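Local coordinates for protein putative pyrroline carboxylate reductase (Streptococcus pyogenes, PDB 2AHR) that probably catalyses the NAD(P)H-dependent reduction of 1-pyrroline-5-carboxylate to L-proline, the last step of proline biosynthesis, at residues S122-T127 / D142-F147. Residues are numbered along the deposited sequence; the frame is centred on the assembly and turned at random.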
ATOM      1  N   SER E 122     -34.817  12.380  15.491  1.00 34.64           N
ATOM      2  CA  SER E 122     -33.736  11.664  16.134  1.00 34.41           C
ATOM      3  C   SER E 122     -34.061  10.169  16.198  1.00 34.04           C
ATOM      4  O   SER E 122     -35.236   9.776  16.238  1.00 33.64           O
ATOM      5  CB  SER E 122     -33.498  12.221  17.529  1.00 34.33           C
ATOM      6  OG  SER E 122     -32.552  11.443  18.227  1.00 34.90           O
ATOM      7  N   SER E 123     -33.020   9.339  16.164  1.00 33.93           N
ATOM      8  CA  SER E 123     -33.172   7.911  16.435  1.00 33.90           C
ATOM      9  C   SER E 123     -32.477   7.679  17.773  1.00 34.23           C
ATOM     10  O   SER E 123     -31.242   7.586  17.833  1.00 34.62           O
ATOM     11  CB  SER E 123     -32.546   7.064  15.308  1.00 34.50           C
ATOM     12  OG  SER E 123     -33.010   7.478  14.018  1.00 34.51           O
ATOM     13  N   THR E 124     -33.270   7.583  18.840  1.00 33.84           N
ATOM     14  CA  THR E 124     -32.782   7.692  20.213  1.00 33.83           C
ATOM     15  C   THR E 124     -32.889   6.394  20.990  1.00 34.47           C
ATOM     16  O   THR E 124     -33.974   5.815  21.105  1.00 34.67           O
ATOM     17  CB  THR E 124     -33.555   8.802  20.979  1.00 34.05           C
ATOM     18  OG1 THR E 124     -33.455  10.034  20.251  1.00 33.68           O
ATOM     19  CG2 THR E 124     -32.989   9.021  22.388  1.00 34.23           C
ATOM     20  N   ALA E 125     -31.759   5.928  21.529  1.00 34.59           N
ATOM     21  CA  ALA E 125     -31.773   4.791  22.431  1.00 34.57           C
ATOM     22  C   ALA E 125     -32.159   5.274  23.831  1.00 35.02           C
ATOM     23  O   ALA E 125     -31.843   6.409  24.222  1.00 34.16           O
ATOM     24  CB  ALA E 125     -30.414   4.098  22.458  1.00 34.73           C
ATOM     25  N   LEU E 126     -32.825   4.392  24.579  1.00 35.26           N
ATOM     26  CA  LEU E 126     -33.250   4.686  25.944  1.00 36.22           C
ATOM     27  C   LEU E 126     -33.047   3.464  26.821  1.00 36.51           C
ATOM     28  O   LEU E 126     -33.460   2.361  26.463  1.00 37.48           O
ATOM     29  CB  LEU E 126     -34.731   5.103  25.987  1.00 36.09           C
ATOM     30  CG  LEU E 126     -35.450   5.173  27.359  1.00 36.77           C
ATOM     31  CD1 LEU E 126     -34.874   6.292  28.233  1.00 33.37           C
ATOM     32  CD2 LEU E 126     -36.957   5.361  27.163  1.00 36.47           C
ATOM     33  N   THR E 127     -32.416   3.658  27.970  1.00 36.79           N
ATOM     34  CA  THR E 127     -32.361   2.604  28.977  1.00 37.18           C
ATOM     35  C   THR E 127     -32.313   3.186  30.397  1.00 37.42           C
ATOM     36  O   THR E 127     -31.937   4.343  30.584  1.00 37.04           O
ATOM     37  CB  THR E 127     -31.193   1.618  28.699  1.00 36.91           C
ATOM     38  OG1 THR E 127     -31.439   0.392  29.393  1.00 38.59           O
ATOM     39  CG2 THR E 127     -29.839   2.201  29.122  1.00 34.58           C
ATOM     40  N   ASP E 142     -41.931   9.219  26.531  1.00 42.40           N
ATOM     41  CA  ASP E 142     -42.731  10.326  26.014  1.00 42.89           C
ATOM     42  C   ASP E 142     -41.874  11.521  25.618  1.00 42.39           C
ATOM     43  O   ASP E 142     -42.142  12.168  24.599  1.00 42.13           O
ATOM     44  CB  ASP E 142     -43.769  10.783  27.047  1.00 43.70           C
ATOM     45  CG  ASP E 142     -44.929   9.833  27.155  1.00 46.13           C
ATOM     46  OD1 ASP E 142     -45.283   9.232  26.124  1.00 47.76           O
ATOM     47  OD2 ASP E 142     -45.488   9.687  28.274  1.00 50.97           O
ATOM     48  N   LEU E 143     -40.879  11.825  26.454  1.00 41.43           N
ATOM     49  CA  LEU E 143     -39.897  12.876  26.189  1.00 41.03           C
ATOM     50  C   LEU E 143     -39.071  12.610  24.925  1.00 40.63           C
ATOM     51  O   LEU E 143     -38.882  13.505  24.082  1.00 40.33           O
ATOM     52  CB  LEU E 143     -38.949  12.997  27.381  1.00 41.09           C
ATOM     53  CG  LEU E 143     -39.239  13.973  28.517  1.00 42.30           C
ATOM     54  CD1 LEU E 143     -40.705  14.321  28.661  1.00 41.29           C
ATOM     55  CD2 LEU E 143     -38.659  13.447  29.816  1.00 42.58           C
ATOM     56  N   THR E 144     -38.570  11.385  24.797  1.00 39.80           N
ATOM     57  CA  THR E 144     -37.744  11.055  23.649  1.00 38.78           C
ATOM     58  C   THR E 144     -38.587  11.030  22.378  1.00 38.75           C
ATOM     59  O   THR E 144     -38.119  11.456  21.321  1.00 38.41           O
ATOM     60  CB  THR E 144     -36.937   9.745  23.830  1.00 38.68           C
ATOM     61  OG1 THR E 144     -37.814   8.657  24.157  1.00 37.17           O
ATOM     62  CG2 THR E 144     -35.910   9.900  24.930  1.00 37.63           C
ATOM     63  N   ASP E 145     -39.835  10.557  22.476  1.00 38.84           N
ATOM     64  CA  ASP E 145     -40.730  10.546  21.309  1.00 38.70           C
ATOM     65  C   ASP E 145     -41.069  11.960  20.810  1.00 38.33           C
ATOM     66  O   ASP E 145     -41.532  12.131  19.680  1.00 37.96           O
ATOM     67  CB  ASP E 145     -42.008   9.735  21.575  1.00 38.86           C
ATOM     68  CG  ASP E 145     -41.768   8.219  21.547  1.00 41.09           C
ATOM     69  OD1 ASP E 145     -40.759   7.752  20.969  1.00 41.46           O
ATOM     70  OD2 ASP E 145     -42.613   7.475  22.095  1.00 44.22           O
ATOM     71  N   SER E 146     -40.816  12.973  21.633  1.00 38.22           N
ATOM     72  CA  SER E 146     -41.092  14.348  21.219  1.00 38.71           C
ATOM     73  C   SER E 146     -40.065  14.888  20.231  1.00 38.41           C
ATOM     74  O   SER E 146     -40.337  15.867  19.545  1.00 38.52           O
ATOM     75  CB  SER E 146     -41.223  15.293  22.420  1.00 39.02           C
ATOM     76  OG  SER E 146     -39.953  15.657  22.953  1.00 39.68           O
ATOM     77  N   PHE E 147     -38.889  14.265  20.147  1.00 37.58           N
ATOM     78  CA  PHE E 147     -37.885  14.736  19.186  1.00 36.64           C
ATOM     79  C   PHE E 147     -37.392  13.655  18.229  1.00 36.25           C
ATOM     80  O   PHE E 147     -36.355  13.806  17.605  1.00 36.82           O
ATOM     81  CB  PHE E 147     -36.739  15.503  19.878  1.00 36.59           C
ATOM     82  CG  PHE E 147     -36.027  14.727  20.979  1.00 37.31           C
ATOM     83  CD1 PHE E 147     -35.081  13.736  20.663  1.00 35.40           C
ATOM     84  CD2 PHE E 147     -36.279  15.008  22.334  1.00 35.55           C
ATOM     85  CE1 PHE E 147     -34.415  13.036  21.667  1.00 33.97           C
ATOM     86  CE2 PHE E 147     -35.615  14.302  23.349  1.00 35.79           C
ATOM     87  CZ  PHE E 147     -34.684  13.309  23.011  1.00 35.00           C
TER
HETATM   88  O   HOH W   1     -36.023  10.480  19.862  1.00 32.33           O
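Phe147, in the turn after helix 134-145, sets its ring edge against Thr124 of strand 122-128. Its CG lies between the backbone N and the carbonyl carbon (chi1 56°), which puts the ring over the carbonyl of Thr144 in the preceding turn. From CB the side chain reaches the strand along one ring edge: CD1 lies 3.8 Å from Ser122 CB, which sits in the ring plane, and CE1 lies 3.5 Å from Thr124 OG1, also at the edge. Thr144 O lies 3.8 Å above one face, over the centre, held there as acceptor of the Phe147 N-H and of a water. The water in turn accepts a hydrogen bond from Thr124 OG1, its oxygen 2.6 Å away. Ser122 OG donates to Thr124 OG1, so this hydroxyl is gripped by two hydrogen bonds beside the aromatic edge. Farther along, the methyls Thr124 CG2 and Thr144 CG2 touch at 4.0 Å, while Thr144 OG1 turns to Thr150. Near the start of the strand the backbones join directly: Ser122 N donates to Phe147 O at 3.0 Å, on a lone pair in the carbonyl plane. This bond leads into the parallel pairing of strands 122-128 and 148-152, continued by Ser149 and Phe151. The contact thus closes the beta-alpha-beta crossover at the edge of the Rossmann-type sheet, with helix 134-145 packed over strand 122-128 and Ile111 of strand 108-112, which runs antiparallel to 122-128, touching both threonines.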